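CrtC domain-containing protein (Fusarium vanettenii 77-13-4, PDB 7A0T) is of unestablished function but, as a secreted CrtC-family protein of two lipocalin-like domains, may bind or convert a hydrophobic small molecule. Local coordinates at residues W219-L224 with L338-Y343; V74-Y79 with R89-N94; N98-Y103 with E304-V309. All coordinates share one frame; numbering follows the deposited sequence.

Contact 1 of 3, residues W219-L224 with L338-Y343; sequences WTWFQL and LVEIVY. With NAG (2-acetamido-2-deoxy-beta-D-glucopyranose), chain C; IMD (imidazole), chain E.
Trp219 offers the edge of its indole to Glu340: NE1 of Trp219 donates to OE2 of Glu340 over 2.9 Å, at an almost straight 178°. The acceptor lies in the indole plane, but the donor reaches the carboxylate from its anti side and 32° out of its plane. Glu340 is extended, with CG anti to its backbone N (chi1 168°), which carries the carboxylate across toward the tryptophan strand. Over one face of Trp219 sits Val342, whose CG1 is 3.7 Å from the centroid of the six-membered ring, a CH-pi contact that the compact, branched valine can make with CB and CG1 against the indole. Here the packing is close; Trp221 brings its ring edge to CB of Glu340, and CD2 of Leu338 lies obliquely 4.0 Å from CZ3 of Trp221.

Strands 218-225 and 331-343 are the first and last of the eight-stranded lipocalin-like barrel, and their antiparallel pairing closes it. The opposite face looks into the barrel, where CG2 of Val339 touches both CE1 of Phe222 and CG2 of Thr220, each at 3.6 Å; Trp287, from across the barrel, packs on Val339 and Ile341 and meets Phe222 edge-to-face. The looser side begins past Val342, at the partly exposed Tyr343, whose OH shares a hydrogen bond with O6 of an N-acetylglucosamine; O7 of this sugar accepts one from Thr220 OG1.

Imidazole, probably from the crystallisation liquor, lies over the face of Trp221. Its N1 donates to Glu340 OE2 at 2.6 Å, and Asp206 binds the same molecule. Because Glu340 OE1 also lies near Glu319 OE2, this acidic cluster would probably favour a cationic imidazolium, consistent with a polar pocket floored by Trp221.

Contact 2 of 3, residues V74-Y79 with R89-N94; sequences VVLAHY and RASTLN
His78 and Arg89 run side by side and point the same way from neighbouring strands, with the imidazole and guanidinium planes turned 45° apart. NE of Arg89 lies exactly in the plane of the histidine ring and donates to ND1 of His78 at 3.0 Å. Seen from the arginine, however, ND1 is tilted out of the guanidinium plane, and the N-H...N angle of 132° makes the bond bent. Arg89 sets CG between its backbone N and carbonyl carbon (chi1 62°) and then extends fully, which lets NE run alongside the histidine and reach ND1. NH2 of Arg89 has a long, weak ion pair with Glu319 of the second domain. The other ring nitrogen, NE2 of His78, is hydrogen-bonded to Ser58, and Trp60 meets the ring edge-to-face, so the imidazole is fixed in rotation.

The two segments form a beta hairpin of strands 72-81 and 86-94 in the N-terminal lipocalin-type domain, joined by antiparallel backbone bonds, of which His78 N to Arg89 O is weak. On the His78 face, Leu76 lays CG against OG of Ser91 at 3.3 Å. The small serine leaves room for this leucine, and its hydroxyl is tied through a water to Val74 O. This face meets the second domain: Leu76 touches Glu319, while Val74 and Leu93 pack on Phe321.

On the reverse face the side chains are short. Val75 and Thr92 lie alongside each other, their CG2 methyls 4.1 Å apart, and Ala77 pairs with Ala90. Alanines suit this place because Phe147 of strand 146-152 packs against both, and against Val75 as well.

Contact 3 of 3, residues N98-Y103 with E304-V309; sequences NEYHQY and EDQELV
Tyr100 lays one ring face over the backbone of Asp305 and Gln306. The CA of Gln306 stands 3.9 Å from the ring centroid in a CH-pi contact, and Asp305 O lies above the same face, 3.4 Å from Tyr100 CD2. A chi1 of 173° swings the ring away from the tyrosine's own backbone N, and a tyrosine is long enough to reach the 304-309 backbone. Next to it Gln102 bends at chi2 (81°), bringing OE1 to the backbone of Val309: the N-H of Val309 points to it over 3.0 Å and nearly straight, although the donor sits well above the amide's carbonyl plane. CB of Gln102 also packs on CD2 of Leu308, 3.6 Å away.

Behind this layer, Glu307 N makes a weak bond to Asp305 OD1. Gln306 points away and accepts from the backbone of Phe321, while the carboxylate of Glu307 is bound by Ser276, Tyr283 and Ala277. Side chains of 98-103 thus read backbone groups of 304-309, through a glutamine amide and an aromatic face, so the contact depends on the path of that backbone more than on charge.

Overall arrangement
Along the chain contact 2 comes first and is local, a hairpin of the N-terminal domain. Contact 3 follows through the adjoining strand 100-107, which pairs with strand 86-94, Thr92 N probably bonding to His101 O, so their centres are only 9 Å apart; its other half lies on strand 295-308 of the C-terminal barrel. Contact 1 closes that barrel, and its segments alternate in sequence with those of contact 3, their centres 15 Å apart without touching. Contacts 1 and 2 have centres 14 Å apart. One contact thus lies within each domain, while contact 3 lies across the interface, which the packing of Leu76 CD2 on Leu338 CD1, 3.7 Å apart, also crosses.

Contact 1 of 3, residues W219-L224 with L338-Y343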
loop_
_atom_site.group_PDB
_atom_site.type_symbol
_atom_site.label_atom_id
_atom_site.label_comp_id
_atom_site.label_asym_id
_atom_site.label_seq_id
_atom_site.Cartn_x
_atom_site.Cartn_y
_atom_site.Cartn_z
ATOM N N TRP A 219 5.701 -12.254 4.220
ATOM C CA TRP A 219 5.654 -11.101 5.107
ATOM C C TRP A 219 4.220 -10.658 5.324
ATOM O O TRP A 219 3.288 -11.146 4.683
ATOM C CB TRP A 219 6.460 -9.935 4.562
ATOM C CG TRP A 219 6.010 -9.327 3.208
ATOM C CD1 TRP A 219 5.060 -8.348 3.013
ATOM C CD2 TRP A 219 6.569 -9.596 1.908
ATOM N NE1 TRP A 219 4.985 -8.007 1.670
ATOM C CE2 TRP A 219 5.896 -8.754 0.973
ATOM C CE3 TRP A 219 7.574 -10.456 1.440
ATOM C CZ2 TRP A 219 6.193 -8.763 -0.395
ATOM C CZ3 TRP A 219 7.851 -10.473 0.073
ATOM C CH2 TRP A 219 7.167 -9.626 -0.823
ATOM N N THR A 220 4.073 -9.719 6.254
ATOM C CA THR A 220 2.855 -8.947 6.445
ATOM C C THR A 220 3.293 -7.494 6.511
ATOM O O THR A 220 4.322 -7.178 7.126
ATOM C CB THR A 220 2.077 -9.375 7.724
ATOM O OG1 THR A 220 1.639 -10.739 7.589
ATOM C CG2 THR A 220 0.846 -8.497 7.955
ATOM N N TRP A 221 2.556 -6.631 5.816
ATOM C CA TRP A 221 2.799 -5.191 5.819
ATOM C C TRP A 221 1.512 -4.480 6.214
ATOM O O TRP A 221 0.439 -4.810 5.691
ATOM C CB TRP A 221 3.289 -4.717 4.449
ATOM C CG TRP A 221 3.491 -3.221 4.353
ATOM C CD1 TRP A 221 4.454 -2.490 4.965
ATOM C CD2 TRP A 221 2.718 -2.294 3.564
ATOM N NE1 TRP A 221 4.325 -1.148 4.623
ATOM C CE2 TRP A 221 3.271 -1.012 3.759
ATOM C CE3 TRP A 221 1.620 -2.430 2.703
ATOM C CZ2 TRP A 221 2.767 0.131 3.115
ATOM C CZ3 TRP A 221 1.122 -1.293 2.070
ATOM C CH2 TRP A 221 1.691 -0.035 2.287
ATOM N N PHE A 222 1.612 -3.560 7.183
ATOM C CA PHE A 222 0.493 -2.724 7.626
ATOM C C PHE A 222 0.686 -1.266 7.208
ATOM O O PHE A 222 1.747 -0.676 7.437
ATOM C CB PHE A 222 0.307 -2.761 9.146
ATOM C CG PHE A 222 -0.195 -4.074 9.656
ATOM C CD1 PHE A 222 -1.541 -4.392 9.586
ATOM C CD2 PHE A 222 0.685 -5.002 10.183
ATOM C CE1 PHE A 222 -2.011 -5.622 10.058
ATOM C CE2 PHE A 222 0.226 -6.230 10.657
ATOM C CZ PHE A 222 -1.118 -6.544 10.585
ATOM N N GLN A 223 -0.383 -0.676 6.686
ATOM C CA GLN A 223 -0.461 0.737 6.348
ATOM C C GLN A 223 -1.589 1.328 7.189
ATOM O O GLN A 223 -2.760 1.021 6.943
ATOM C CB GLN A 223 -0.738 0.888 4.860
ATOM C CG GLN A 223 -0.868 2.319 4.432
ATOM C CD GLN A 223 -1.804 2.488 3.255
ATOM O OE1 GLN A 223 -2.786 3.221 3.348
ATOM N NE2 GLN A 223 -1.506 1.806 2.131
ATOM N N LEU A 224 -1.252 2.131 8.203
ATOM C CA LEU A 224 -2.237 2.555 9.208
ATOM C C LEU A 224 -2.454 4.071 9.229
ATOM O O LEU A 224 -1.494 4.851 9.200
ATOM C CB LEU A 224 -1.826 2.104 10.603
ATOM C CG LEU A 224 -1.552 0.603 10.731
ATOM C CD1 LEU A 224 -1.096 0.249 12.141
ATOM C CD2 LEU A 224 -2.783 -0.203 10.358
ATOM N N LEU A 338 -4.753 -0.724 5.583
ATOM C CA LEU A 338 -4.630 -1.911 4.752
ATOM C C LEU A 338 -3.597 -2.846 5.354
ATOM O O LEU A 338 -2.605 -2.408 5.942
ATOM C CB LEU A 338 -4.233 -1.555 3.307
ATOM C CG LEU A 338 -4.009 -2.717 2.344
ATOM C CD1 LEU A 338 -4.549 -2.377 0.981
ATOM C CD2 LEU A 338 -2.507 -3.051 2.265
ATOM N N VAL A 339 -3.843 -4.143 5.188
ATOM C CA VAL A 339 -2.879 -5.191 5.494
ATOM C C VAL A 339 -2.522 -5.884 4.186
ATOM O O VAL A 339 -3.403 -6.180 3.367
ATOM C CB VAL A 339 -3.430 -6.207 6.516
ATOM C CG1 VAL A 339 -4.696 -6.901 5.977
ATOM C CG2 VAL A 339 -2.359 -7.243 6.877
ATOM N N GLU A 340 -1.230 -6.117 3.975
ATOM C CA GLU A 340 -0.754 -6.898 2.840
ATOM C C GLU A 340 -0.134 -8.184 3.367
ATOM O O GLU A 340 0.692 -8.142 4.282
ATOM C CB GLU A 340 0.264 -6.111 2.008
ATOM C CG GLU A 340 1.017 -6.977 0.979
ATOM C CD GLU A 340 2.003 -6.178 0.145
ATOM O OE1 GLU A 340 1.615 -5.646 -0.917
ATOM O OE2 GLU A 340 3.166 -6.054 0.568
ATOM N N ILE A 341 -0.551 -9.321 2.812
ATOM C CA ILE A 341 0.025 -10.614 3.154
ATOM C C ILE A 341 0.521 -11.261 1.875
ATOM O O ILE A 341 -0.268 -11.535 0.957
ATOM C CB ILE A 341 -0.970 -11.532 3.875
ATOM C CG1 ILE A 341 -1.551 -10.834 5.100
ATOM C CG2 ILE A 341 -0.276 -12.825 4.290
ATOM C CD1 ILE A 341 -2.588 -11.659 5.823
ATOM N N VAL A 342 1.826 -11.498 1.813
ATOM C CA VAL A 342 2.476 -12.022 0.619
ATOM C C VAL A 342 3.329 -13.214 1.012
ATOM O O VAL A 342 4.042 -13.172 2.026
ATOM C CB VAL A 342 3.339 -10.941 -0.067
ATOM C CG1 VAL A 342 4.234 -11.563 -1.129
ATOM C CG2 VAL A 342 2.444 -9.869 -0.662
ATOM N N TYR A 343 3.229 -14.291 0.220
ATOM C CA TYR A 343 4.180 -15.397 0.223
ATOM C C TYR A 343 4.955 -15.309 -1.089
ATOM O O TYR A 343 4.369 -15.454 -2.164
ATOM C CB TYR A 343 3.468 -16.752 0.354
ATOM C CG TYR A 343 2.960 -17.035 1.741
ATOM C CD1 TYR A 343 1.798 -16.438 2.214
ATOM C CD2 TYR A 343 3.652 -17.889 2.585
ATOM C CE1 TYR A 343 1.348 -16.677 3.503
ATOM C CE2 TYR A 343 3.207 -18.141 3.866
ATOM C CZ TYR A 343 2.059 -17.529 4.322
ATOM O OH TYR A 343 1.619 -17.791 5.598
HETATM C C1 NAG C . 4.977 -16.410 7.401
HETATM C C2 NAG C . 4.217 -15.664 8.507
HETATM C C3 NAG C . 4.148 -16.509 9.789
HETATM C C4 NAG C . 3.704 -17.944 9.529
HETATM C C5 NAG C . 4.470 -18.549 8.359
HETATM C C6 NAG C . 3.927 -19.895 7.929
HETATM C C7 NAG C . 4.223 -13.220 8.754
HETATM C C8 NAG C . 5.030 -12.039 9.180
HETATM N N2 NAG C . 4.850 -14.395 8.810
HETATM O O3 NAG C . 3.258 -15.892 10.719
HETATM O O4 NAG C . 4.059 -18.688 10.692
HETATM O O5 NAG C . 4.402 -17.689 7.210
HETATM O O6 NAG C . 2.613 -19.781 7.397
HETATM O O7 NAG C . 3.073 -13.111 8.334
HETATM N N1 IMD E . 3.497 -3.525 -0.068
HETATM C C2 IMD E . 4.346 -2.772 0.660
HETATM N N3 IMD E . 4.169 -1.486 0.299
HETATM C C4 IMD E . 3.212 -1.430 -0.651
HETATM C C5 IMD E . 2.779 -2.726 -0.884
#

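Contact 2 of 3, residues V74-Y79 with R89-N94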
loop_
_atom_site.group_PDB
_atom_site.type_symbol
_atom_site.label_atom_id
_atom_site.label_comp_id
_atom_site.label_asym_id
_atom_site.label_seq_id
_atom_site.Cartn_x
_atom_site.Cartn_y
_atom_site.Cartn_z
ATOM N N VAL A 74 -12.633 1.303 -1.500
ATOM C CA VAL A 74 -11.182 1.194 -1.419
ATOM C C VAL A 74 -10.724 0.541 -2.709
ATOM O O VAL A 74 -11.168 -0.571 -3.035
ATOM C CB VAL A 74 -10.728 0.377 -0.199
ATOM C CG1 VAL A 74 -9.230 0.112 -0.258
ATOM C CG2 VAL A 74 -11.071 1.103 1.068
ATOM N N VAL A 75 -9.827 1.215 -3.432
ATOM C CA VAL A 75 -9.390 0.792 -4.761
ATOM C C VAL A 75 -7.871 0.639 -4.768
ATOM O O VAL A 75 -7.146 1.566 -4.394
ATOM C CB VAL A 75 -9.849 1.797 -5.833
ATOM C CG1 VAL A 75 -9.360 1.377 -7.237
ATOM C CG2 VAL A 75 -11.359 1.955 -5.777
ATOM N N LEU A 76 -7.396 -0.519 -5.215
ATOM C CA LEU A 76 -5.980 -0.847 -5.261
ATOM C C LEU A 76 -5.504 -0.933 -6.707
ATOM O O LEU A 76 -6.261 -1.321 -7.603
ATOM C CB LEU A 76 -5.705 -2.184 -4.560
ATOM C CG LEU A 76 -6.289 -2.348 -3.159
ATOM C CD1 LEU A 76 -5.794 -3.630 -2.537
ATOM C CD2 LEU A 76 -5.954 -1.177 -2.272
ATOM N N ALA A 77 -4.247 -0.551 -6.924
ATOM C CA ALA A 77 -3.583 -0.670 -8.217
ATOM C C ALA A 77 -2.115 -0.986 -7.966
ATOM O O ALA A 77 -1.496 -0.430 -7.051
ATOM C CB ALA A 77 -3.715 0.612 -9.047
ATOM N N HIS A 78 -1.550 -1.875 -8.770
ATOM C CA HIS A 78 -0.188 -2.299 -8.467
ATOM C C HIS A 78 0.463 -2.830 -9.726
ATOM O O HIS A 78 -0.080 -3.734 -10.365
ATOM C CB HIS A 78 -0.161 -3.374 -7.373
ATOM C CG HIS A 78 1.214 -3.895 -7.088
ATOM N ND1 HIS A 78 1.467 -5.220 -6.814
ATOM C CD2 HIS A 78 2.415 -3.270 -7.066
ATOM C CE1 HIS A 78 2.765 -5.390 -6.621
ATOM N NE2 HIS A 78 3.362 -4.221 -6.761
ATOM N N TYR A 79 1.619 -2.271 -10.069
ATOM C CA TYR A 79 2.435 -2.770 -11.174
ATOM C C TYR A 79 3.759 -3.271 -10.618
ATOM O O TYR A 79 4.387 -2.591 -9.804
ATOM C CB TYR A 79 2.672 -1.683 -12.224
ATOM C CG TYR A 79 3.456 -2.163 -13.419
ATOM C CD1 TYR A 79 4.837 -2.276 -13.361
ATOM C CD2 TYR A 79 2.820 -2.520 -14.601
ATOM C CE1 TYR A 79 5.573 -2.723 -14.447
ATOM C CE2 TYR A 79 3.554 -2.966 -15.708
ATOM C CZ TYR A 79 4.933 -3.066 -15.616
ATOM O OH TYR A 79 5.699 -3.497 -16.697
ATOM N N ARG A 89 -2.083 -5.531 -11.273
ATOM C CA ARG A 89 -3.196 -6.112 -10.543
ATOM C C ARG A 89 -3.959 -5.003 -9.836
ATOM O O ARG A 89 -3.391 -3.957 -9.498
ATOM C CB ARG A 89 -2.724 -7.198 -9.551
ATOM C CG ARG A 89 -1.770 -6.719 -8.440
ATOM C CD ARG A 89 -1.202 -7.937 -7.702
ATOM N NE ARG A 89 -0.313 -7.583 -6.591
ATOM C CZ ARG A 89 0.333 -8.469 -5.834
ATOM N NH1 ARG A 89 0.196 -9.786 -6.052
ATOM N NH2 ARG A 89 1.119 -8.043 -4.850
ATOM N N ALA A 90 -5.257 -5.228 -9.633
ATOM C CA ALA A 90 -6.137 -4.169 -9.141
ATOM C C ALA A 90 -7.371 -4.776 -8.490
ATOM O O ALA A 90 -7.776 -5.895 -8.815
ATOM C CB ALA A 90 -6.550 -3.217 -10.271
ATOM N N SER A 91 -7.976 -4.009 -7.577
ATOM C CA SER A 91 -9.202 -4.436 -6.915
ATOM C C SER A 91 -10.033 -3.227 -6.524
ATOM O O SER A 91 -9.516 -2.118 -6.376
ATOM C CB SER A 91 -8.929 -5.276 -5.656
ATOM O OG SER A 91 -8.296 -4.499 -4.654
ATOM N N THR A 92 -11.340 -3.462 -6.352
ATOM C CA THR A 92 -12.259 -2.497 -5.748
ATOM C C THR A 92 -13.055 -3.196 -4.653
ATOM O O THR A 92 -13.356 -4.388 -4.754
ATOM C CB THR A 92 -13.238 -1.887 -6.767
ATOM O OG1 THR A 92 -14.133 -2.904 -7.223
ATOM C CG2 THR A 92 -12.489 -1.298 -7.970
ATOM N N LEU A 93 -13.381 -2.441 -3.600
ATOM C CA LEU A 93 -14.189 -2.928 -2.482
ATOM C C LEU A 93 -15.217 -1.866 -2.138
ATOM O O LEU A 93 -14.845 -0.724 -1.851
ATOM C CB LEU A 93 -13.335 -3.245 -1.244
ATOM C CG LEU A 93 -14.099 -3.644 0.039
ATOM C CD1 LEU A 93 -14.742 -5.011 -0.142
ATOM C CD2 LEU A 93 -13.194 -3.657 1.272
ATOM N N ASN A 94 -16.499 -2.243 -2.194
ATOM C CA ASN A 94 -17.607 -1.397 -1.742
ATOM C C ASN A 94 -17.738 -1.530 -0.224
ATOM O O ASN A 94 -17.921 -2.635 0.297
ATOM C CB ASN A 94 -18.902 -1.804 -2.456
ATOM C CG ASN A 94 -20.097 -0.927 -2.084
ATOM O OD1 ASN A 94 -20.333 -0.638 -0.906
ATOM N ND2 ASN A 94 -20.867 -0.511 -3.094
HETATM O O HOH W 1 -9.941 -3.176 -2.923
#

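Contact 3 of 3, residues N98-Y103 with E304-V309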
loop_
_atom_site.group_PDB
_atom_site.type_symbol
_atom_site.label_atom_id
_atom_site.label_comp_id
_atom_site.label_asym_id
_atom_site.label_seq_id
_atom_site.Cartn_x
_atom_site.Cartn_y
_atom_site.Cartn_z
ATOM N N ASN A 98 -19.689 -4.758 0.894
ATOM C CA ASN A 98 -18.591 -5.723 0.823
ATOM C C ASN A 98 -18.408 -6.336 -0.570
ATOM O O ASN A 98 -17.702 -7.340 -0.719
ATOM C CB ASN A 98 -18.748 -6.843 1.864
ATOM C CG ASN A 98 -18.678 -6.332 3.307
ATOM O OD1 ASN A 98 -18.477 -5.153 3.555
ATOM N ND2 ASN A 98 -18.856 -7.235 4.260
ATOM N N GLU A 99 -19.004 -5.762 -1.616
ATOM C CA GLU A 99 -18.829 -6.328 -2.950
ATOM C C GLU A 99 -17.406 -6.068 -3.443
ATOM O O GLU A 99 -16.967 -4.916 -3.519
ATOM C CB GLU A 99 -19.846 -5.745 -3.927
ATOM C CG GLU A 99 -19.656 -6.290 -5.354
ATOM C CD GLU A 99 -20.692 -5.782 -6.347
ATOM O OE1 GLU A 99 -21.638 -5.077 -5.932
ATOM O OE2 GLU A 99 -20.548 -6.082 -7.554
ATOM N N TYR A 100 -16.701 -7.133 -3.817
ATOM C CA TYR A 100 -15.266 -7.096 -4.066
ATOM C C TYR A 100 -14.953 -7.664 -5.450
ATOM O O TYR A 100 -15.552 -8.657 -5.869
ATOM C CB TYR A 100 -14.546 -7.880 -2.944
ATOM C CG TYR A 100 -13.067 -8.070 -3.132
ATOM C CD1 TYR A 100 -12.171 -7.070 -2.783
ATOM C CD2 TYR A 100 -12.563 -9.263 -3.652
ATOM C CE1 TYR A 100 -10.804 -7.240 -2.949
ATOM C CE2 TYR A 100 -11.197 -9.451 -3.821
ATOM C CZ TYR A 100 -10.327 -8.429 -3.478
ATOM O OH TYR A 100 -8.985 -8.602 -3.642
ATOM N N HIS A 101 -14.037 -7.016 -6.174
ATOM C CA HIS A 101 -13.613 -7.482 -7.492
ATOM C C HIS A 101 -12.109 -7.305 -7.627
ATOM O O HIS A 101 -11.568 -6.277 -7.219
ATOM C CB HIS A 101 -14.312 -6.726 -8.632
ATOM C CG HIS A 101 -15.801 -6.898 -8.656
ATOM N ND1 HIS A 101 -16.416 -7.942 -9.310
ATOM C CD2 HIS A 101 -16.795 -6.157 -8.113
ATOM C CE1 HIS A 101 -17.726 -7.839 -9.167
ATOM N NE2 HIS A 101 -17.981 -6.766 -8.442
ATOM N N GLN A 102 -11.442 -8.289 -8.231
ATOM C CA GLN A 102 -9.993 -8.251 -8.391
ATOM C C GLN A 102 -9.608 -8.932 -9.696
ATOM O O GLN A 102 -10.338 -9.782 -10.204
ATOM C CB GLN A 102 -9.291 -8.938 -7.206
ATOM C CG GLN A 102 -9.722 -10.394 -6.937
ATOM C CD GLN A 102 -9.042 -11.413 -7.852
ATOM O OE1 GLN A 102 -7.873 -11.263 -8.222
ATOM N NE2 GLN A 102 -9.776 -12.452 -8.221
ATOM N N TYR A 103 -8.435 -8.578 -10.218
ATOM C CA TYR A 103 -7.813 -9.351 -11.288
ATOM C C TYR A 103 -6.307 -9.139 -11.252
ATOM O O TYR A 103 -5.815 -8.145 -10.712
ATOM C CB TYR A 103 -8.351 -8.961 -12.665
ATOM C CG TYR A 103 -7.847 -7.627 -13.187
ATOM C CD1 TYR A 103 -8.449 -6.438 -12.800
ATOM C CD2 TYR A 103 -6.786 -7.560 -14.084
ATOM C CE1 TYR A 103 -8.002 -5.212 -13.281
ATOM C CE2 TYR A 103 -6.337 -6.345 -14.580
ATOM C CZ TYR A 103 -6.947 -5.173 -14.175
ATOM O OH TYR A 103 -6.503 -3.955 -14.664
ATOM N N GLU A 304 -13.966 -11.072 4.484
ATOM C CA GLU A 304 -13.106 -12.254 4.407
ATOM C C GLU A 304 -12.273 -12.269 3.123
ATOM O O GLU A 304 -11.042 -12.362 3.166
ATOM C CB GLU A 304 -13.951 -13.529 4.524
ATOM C CG GLU A 304 -14.484 -13.807 5.942
ATOM C CD GLU A 304 -15.792 -13.073 6.273
ATOM O OE1 GLU A 304 -16.291 -12.301 5.426
ATOM O OE2 GLU A 304 -16.325 -13.271 7.388
ATOM N N ASP A 305 -12.927 -12.186 1.972
ATOM C CA ASP A 305 -12.262 -12.383 0.687
ATOM C C ASP A 305 -11.735 -11.039 0.192
ATOM O O ASP A 305 -12.485 -10.232 -0.360
ATOM C CB ASP A 305 -13.219 -13.003 -0.327
ATOM C CG ASP A 305 -12.609 -13.124 -1.715
ATOM O OD1 ASP A 305 -11.377 -12.969 -1.851
ATOM O OD2 ASP A 305 -13.366 -13.356 -2.681
ATOM N N GLN A 306 -10.434 -10.810 0.368
ATOM C CA GLN A 306 -9.761 -9.652 -0.213
ATOM C C GLN A 306 -8.433 -10.085 -0.840
ATOM O O GLN A 306 -7.393 -9.455 -0.646
ATOM C CB GLN A 306 -9.560 -8.559 0.838
ATOM C CG GLN A 306 -10.861 -8.030 1.429
ATOM C CD GLN A 306 -10.670 -6.777 2.280
ATOM O OE1 GLN A 306 -10.510 -5.674 1.748
ATOM N NE2 GLN A 306 -10.678 -6.945 3.603
ATOM N N GLU A 307 -8.463 -11.161 -1.628
ATOM C CA GLU A 307 -7.259 -11.764 -2.184
ATOM C C GLU A 307 -7.146 -11.478 -3.678
ATOM O O GLU A 307 -8.083 -11.756 -4.439
ATOM C CB GLU A 307 -7.247 -13.283 -1.951
ATOM C CG GLU A 307 -6.059 -13.968 -2.615
ATOM C CD GLU A 307 -6.045 -15.488 -2.448
ATOM O OE1 GLU A 307 -7.108 -16.146 -2.557
ATOM O OE2 GLU A 307 -4.951 -16.016 -2.210
ATOM N N LEU A 308 -5.991 -10.938 -4.094
ATOM C CA LEU A 308 -5.614 -10.879 -5.505
ATOM C C LEU A 308 -5.045 -12.234 -5.916
ATOM O O LEU A 308 -4.004 -12.651 -5.398
ATOM C CB LEU A 308 -4.584 -9.775 -5.751
ATOM C CG LEU A 308 -4.950 -8.420 -5.121
ATOM C CD1 LEU A 308 -3.752 -7.502 -5.116
ATOM C CD2 LEU A 308 -6.131 -7.784 -5.861
ATOM N N VAL A 309 -5.713 -12.905 -6.851
ATOM C CA VAL A 309 -5.424 -14.296 -7.201
ATOM C C VAL A 309 -4.596 -14.327 -8.479
ATOM O O VAL A 309 -5.117 -14.070 -9.569
ATOM C CB VAL A 309 -6.710 -15.109 -7.387
ATOM C CG1 VAL A 309 -6.376 -16.540 -7.840
ATOM C CG2 VAL A 309 -7.545 -15.111 -6.096
#